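Local atomic coordinates of arginyl-trna synthetase (Thermus thermophilus, PDB entry 1IQ0), a protein that probably joins L-arginine to its cognate tRNA at the expense of ATP, as a monomeric class I aminoacyl-tRNA synthetase. Residues L6-M17 with E57-V68. Residues are numbered along the deposited sequence; the frame is centred on the assembly and turned at random.
Sequences LEEAIAQALKEM and ELKDRLPLPEFV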
loop_
_atom_site.group_PDB
_atom_site.type_symbol
_atom_site.label_atom_id
_atom_site.label_comp_id
_atom_site.label_asym_id
_atom_site.label_seq_id
_atom_site.Cartn_x
_atom_site.Cartn_y
_atom_site.Cartn_z
ATOM N N LEU A 6 -17.553 4.116 -19.820
ATOM C CA LEU A 6 -18.060 5.416 -20.224
ATOM C C LEU A 6 -16.913 6.334 -20.657
ATOM O O LEU A 6 -17.042 7.081 -21.624
ATOM C CB LEU A 6 -18.846 6.050 -19.077
ATOM C CG LEU A 6 -19.514 7.402 -19.334
ATOM C CD1 LEU A 6 -20.298 7.382 -20.652
ATOM C CD2 LEU A 6 -20.437 7.717 -18.157
ATOM N N GLU A 7 -15.793 6.272 -19.946
ATOM C CA GLU A 7 -14.642 7.095 -20.292
ATOM C C GLU A 7 -14.064 6.608 -21.616
ATOM O O GLU A 7 -13.594 7.404 -22.422
ATOM C CB GLU A 7 -13.572 7.019 -19.200
ATOM C CG GLU A 7 -14.096 7.357 -17.819
ATOM C CD GLU A 7 -13.008 7.415 -16.766
ATOM O OE1 GLU A 7 -12.102 6.553 -16.797
ATOM O OE2 GLU A 7 -13.071 8.316 -15.901
ATOM N N GLU A 8 -14.100 5.299 -21.837
ATOM C CA GLU A 8 -13.582 4.734 -23.077
ATOM C C GLU A 8 -14.403 5.236 -24.259
ATOM O O GLU A 8 -13.851 5.654 -25.275
ATOM C CB GLU A 8 -13.628 3.205 -23.031
ATOM C CG GLU A 8 -13.184 2.534 -24.324
ATOM C CD GLU A 8 -11.819 3.013 -24.796
ATOM O OE1 GLU A 8 -10.848 2.916 -24.016
ATOM O OE2 GLU A 8 -11.716 3.484 -25.948
ATOM N N ALA A 9 -15.725 5.200 -24.120
ATOM C CA ALA A 9 -16.601 5.658 -25.187
ATOM C C ALA A 9 -16.401 7.147 -25.456
ATOM O O ALA A 9 -16.535 7.604 -26.593
ATOM C CB ALA A 9 -18.053 5.377 -24.829
ATOM N N ILE A 10 -16.082 7.902 -24.407
ATOM C CA ILE A 10 -15.859 9.341 -24.545
ATOM C C ILE A 10 -14.532 9.610 -25.248
ATOM O O ILE A 10 -14.448 10.472 -26.119
ATOM C CB ILE A 10 -15.831 10.041 -23.167
ATOM C CG1 ILE A 10 -17.227 10.003 -22.536
ATOM C CG2 ILE A 10 -15.338 11.476 -23.318
ATOM C CD1 ILE A 10 -17.271 10.558 -21.127
ATOM N N ALA A 11 -13.499 8.872 -24.854
ATOM C CA ALA A 11 -12.171 9.019 -25.444
ATOM C C ALA A 11 -12.261 8.777 -26.946
ATOM O O ALA A 11 -11.871 9.623 -27.756
ATOM C CB ALA A 11 -11.208 8.018 -24.814
ATOM N N GLN A 12 -12.788 7.610 -27.303
ATOM C CA GLN A 12 -12.942 7.226 -28.695
ATOM C C GLN A 12 -13.665 8.325 -29.464
ATOM O O GLN A 12 -13.357 8.590 -30.625
ATOM C CB GLN A 12 -13.731 5.919 -28.785
ATOM C CG GLN A 12 -13.255 4.995 -29.884
ATOM C CD GLN A 12 -11.776 4.677 -29.766
ATOM O OE1 GLN A 12 -11.312 4.191 -28.733
ATOM N NE2 GLN A 12 -11.027 4.952 -30.827
ATOM N N ALA A 13 -14.621 8.969 -28.804
ATOM C CA ALA A 13 -15.396 10.040 -29.421
ATOM C C ALA A 13 -14.584 11.323 -29.565
ATOM O O ALA A 13 -14.811 12.106 -30.488
ATOM C CB ALA A 13 -16.652 10.309 -28.602
ATOM N N LEU A 14 -13.644 11.536 -28.648
ATOM C CA LEU A 14 -12.797 12.725 -28.675
ATOM C C LEU A 14 -11.761 12.642 -29.793
ATOM O O LEU A 14 -11.330 13.664 -30.327
ATOM C CB LEU A 14 -12.096 12.909 -27.324
ATOM C CG LEU A 14 -12.969 13.392 -26.158
ATOM C CD1 LEU A 14 -12.226 13.233 -24.840
ATOM C CD2 LEU A 14 -13.352 14.844 -26.384
ATOM N N LYS A 15 -11.364 11.422 -30.142
ATOM C CA LYS A 15 -10.391 11.215 -31.207
ATOM C C LYS A 15 -11.035 11.493 -32.561
ATOM O O LYS A 15 -10.394 12.037 -33.460
ATOM C CB LYS A 15 -9.853 9.781 -31.158
ATOM C CG LYS A 15 -8.833 9.551 -30.050
ATOM C CD LYS A 15 -8.848 8.119 -29.517
ATOM C CE LYS A 15 -8.537 7.090 -30.590
ATOM N NZ LYS A 15 -8.527 5.705 -30.032
ATOM N N GLU A 16 -12.309 11.129 -32.697
ATOM C CA GLU A 16 -13.040 11.344 -33.943
ATOM C C GLU A 16 -13.378 12.813 -34.179
ATOM O O GLU A 16 -14.030 13.154 -35.166
ATOM C CB GLU A 16 -14.330 10.518 -33.960
ATOM C CG GLU A 16 -14.115 9.025 -34.140
ATOM C CD GLU A 16 -15.418 8.263 -34.276
ATOM O OE1 GLU A 16 -16.208 8.591 -35.186
ATOM O OE2 GLU A 16 -15.654 7.334 -33.476
ATOM N N MET A 17 -12.941 13.678 -33.269
ATOM C CA MET A 17 -13.189 15.111 -33.396
ATOM C C MET A 17 -11.865 15.838 -33.579
ATOM O O MET A 17 -11.824 16.968 -34.067
ATOM C CB MET A 17 -13.892 15.654 -32.150
ATOM C CG MET A 17 -15.251 15.043 -31.868
ATOM S SD MET A 17 -16.087 15.896 -30.517
ATOM C CE MET A 17 -15.104 15.363 -29.136
ATOM N N GLU A 57 -20.808 19.625 -28.317
ATOM C CA GLU A 57 -20.094 19.015 -29.432
ATOM C C GLU A 57 -19.883 17.531 -29.150
ATOM O O GLU A 57 -20.198 16.673 -29.981
ATOM C CB GLU A 57 -18.737 19.705 -29.615
ATOM C CG GLU A 57 -17.788 19.021 -30.592
ATOM C CD GLU A 57 -18.281 19.068 -32.023
ATOM O OE1 GLU A 57 -18.494 20.184 -32.540
ATOM O OE2 GLU A 57 -18.450 17.990 -32.632
ATOM N N LEU A 58 -19.346 17.239 -27.969
ATOM C CA LEU A 58 -19.086 15.865 -27.557
ATOM C C LEU A 58 -20.380 15.060 -27.561
ATOM O O LEU A 58 -20.412 13.906 -27.990
ATOM C CB LEU A 58 -18.464 15.847 -26.160
ATOM C CG LEU A 58 -18.140 14.475 -25.562
ATOM C CD1 LEU A 58 -17.239 13.697 -26.511
ATOM C CD2 LEU A 58 -17.464 14.658 -24.210
ATOM N N LYS A 59 -21.448 15.679 -27.080
ATOM C CA LYS A 59 -22.748 15.029 -27.030
ATOM C C LYS A 59 -23.196 14.630 -28.434
ATOM O O LYS A 59 -23.776 13.565 -28.632
ATOM C CB LYS A 59 -23.783 15.972 -26.412
ATOM C CG LYS A 59 -25.169 15.372 -26.274
ATOM C CD LYS A 59 -26.175 16.417 -25.821
ATOM C CE LYS A 59 -27.533 15.794 -25.544
ATOM N NZ LYS A 59 -27.993 14.972 -26.693
ATOM N N ASP A 60 -22.914 15.493 -29.403
ATOM C CA ASP A 60 -23.301 15.259 -30.792
ATOM C C ASP A 60 -22.612 14.071 -31.465
ATOM O O ASP A 60 -23.217 13.380 -32.285
ATOM C CB ASP A 60 -23.055 16.530 -31.610
ATOM C CG ASP A 60 -23.906 17.696 -31.142
ATOM O OD1 ASP A 60 -23.734 18.810 -31.674
ATOM O OD2 ASP A 60 -24.750 17.499 -30.242
ATOM N N ARG A 61 -21.352 13.829 -31.121
ATOM C CA ARG A 61 -20.615 12.725 -31.722
ATOM C C ARG A 61 -20.369 11.569 -30.764
ATOM O O ARG A 61 -19.458 10.767 -30.980
ATOM C CB ARG A 61 -19.272 13.220 -32.262
ATOM C CG ARG A 61 -19.392 14.303 -33.314
ATOM C CD ARG A 61 -18.041 14.646 -33.907
ATOM N NE ARG A 61 -18.149 15.708 -34.902
ATOM C CZ ARG A 61 -17.133 16.163 -35.627
ATOM N NH1 ARG A 61 -15.922 15.646 -35.472
ATOM N NH2 ARG A 61 -17.328 17.133 -36.508
ATOM N N LEU A 62 -21.176 11.471 -29.711
ATOM C CA LEU A 62 -20.998 10.397 -28.741
ATOM C C LEU A 62 -22.079 9.327 -28.786
ATOM O O LEU A 62 -23.221 9.568 -28.398
ATOM C CB LEU A 62 -20.927 10.963 -27.323
ATOM C CG LEU A 62 -20.802 9.917 -26.207
ATOM C CD1 LEU A 62 -19.555 9.073 -26.415
ATOM C CD2 LEU A 62 -20.746 10.614 -24.861
ATOM N N PRO A 63 -21.732 8.125 -29.271
ATOM C CA PRO A 63 -22.716 7.044 -29.333
ATOM C C PRO A 63 -22.923 6.550 -27.900
ATOM O O PRO A 63 -22.016 5.978 -27.290
ATOM C CB PRO A 63 -22.033 6.012 -30.225
ATOM C CG PRO A 63 -20.589 6.185 -29.869
ATOM C CD PRO A 63 -20.434 7.690 -29.818
ATOM N N LEU A 64 -24.114 6.788 -27.366
ATOM C CA LEU A 64 -24.436 6.407 -25.994
ATOM C C LEU A 64 -24.372 4.923 -25.674
ATOM O O LEU A 64 -24.957 4.100 -26.377
ATOM C CB LEU A 64 -25.831 6.924 -25.624
ATOM C CG LEU A 64 -26.058 8.438 -25.710
ATOM C CD1 LEU A 64 -27.514 8.751 -25.375
ATOM C CD2 LEU A 64 -25.111 9.167 -24.756
ATOM N N PRO A 65 -23.637 4.555 -24.609
ATOM C CA PRO A 65 -23.562 3.135 -24.248
ATOM C C PRO A 65 -25.002 2.779 -23.866
ATOM O O PRO A 65 -25.756 3.663 -23.444
ATOM C CB PRO A 65 -22.632 3.136 -23.040
ATOM C CG PRO A 65 -21.726 4.310 -23.310
ATOM C CD PRO A 65 -22.696 5.360 -23.809
ATOM N N GLU A 66 -25.392 1.514 -24.008
ATOM C CA GLU A 66 -26.765 1.115 -23.695
ATOM C C GLU A 66 -27.205 1.390 -22.259
ATOM O O GLU A 66 -28.401 1.419 -21.976
ATOM C CB GLU A 66 -26.990 -0.374 -24.033
ATOM C CG GLU A 66 -26.192 -1.389 -23.208
ATOM C CD GLU A 66 -26.732 -1.572 -21.795
ATOM O OE1 GLU A 66 -27.967 -1.687 -21.635
ATOM O OE2 GLU A 66 -25.922 -1.616 -20.844
ATOM N N PHE A 67 -26.254 1.607 -21.354
ATOM C CA PHE A 67 -26.606 1.863 -19.962
ATOM C C PHE A 67 -26.837 3.336 -19.650
ATOM O O PHE A 67 -27.216 3.683 -18.531
ATOM C CB PHE A 67 -25.545 1.268 -19.018
ATOM C CG PHE A 67 -24.141 1.749 -19.279
ATOM C CD1 PHE A 67 -23.744 3.029 -18.907
ATOM C CD2 PHE A 67 -23.210 0.911 -19.891
ATOM C CE1 PHE A 67 -22.436 3.472 -19.138
ATOM C CE2 PHE A 67 -21.900 1.342 -20.128
ATOM C CZ PHE A 67 -21.514 2.628 -19.748
ATOM N N VAL A 68 -26.626 4.202 -20.638
ATOM C CA VAL A 68 -26.838 5.637 -20.439
ATOM C C VAL A 68 -28.208 6.071 -20.960
ATOM O O VAL A 68 -28.540 5.877 -22.132
ATOM C CB VAL A 68 -25.744 6.480 -21.132
ATOM C CG1 VAL A 68 -26.067 7.970 -20.999
ATOM C CG2 VAL A 68 -24.389 6.189 -20.495
#
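Leu-58 and Leu-62 both turn CG opposite the backbone N (chi1 179° and 177°), which carries their branched ends to the flank of helix 3-15, where Ile-10 and Ala-13 meet them. This is hydrophobic packing of helix against helix and loop in the alpha+beta N-terminal domain, whose helices cover a four-stranded antiparallel sheet: helix 3-15 lies against the end of helix 51-60 and the chain leading into strand 68-74. The two methyls of Leu-58 divide the work. CD2 reaches CG2 of Ile-10 at 3.9 Å, the side chains crossing nearly at right angles, while CD1 touches CB of Ala-13. Alanine suits position 13 because its short side chain lets the backbones approach, the CA atoms of Ala-13 and Leu-62 being 5.7 Å apart; CD1 of Leu-62 lies 3.8 Å from CB of Ala-13 and 3.4 Å from the carbonyl O of Ala-9. Behind this layer, Phe-80 of strand 77-82 touches both Ile-10 and Leu-62, and Leu-78 touches Leu-58. Further along, the compact ring of Pro-65 packs its CG against CB of Ala-9 and CD1 of Leu-6. At the other end, the flexible thioether of Met-17 bends at chi3 (-71°), swinging CE onto CD1 of Leu-58; its SD lies 3.6 Å from CG of Glu-57. Arg-61, long enough to reach across the end of helix 3-15, runs extended past Met-17; its NE pairs by charge with OE2 of Glu-57, and NH1 gives a weak, bent hydrogen bond to O of Glu-16, 3.1 Å away at the guanidinium edge.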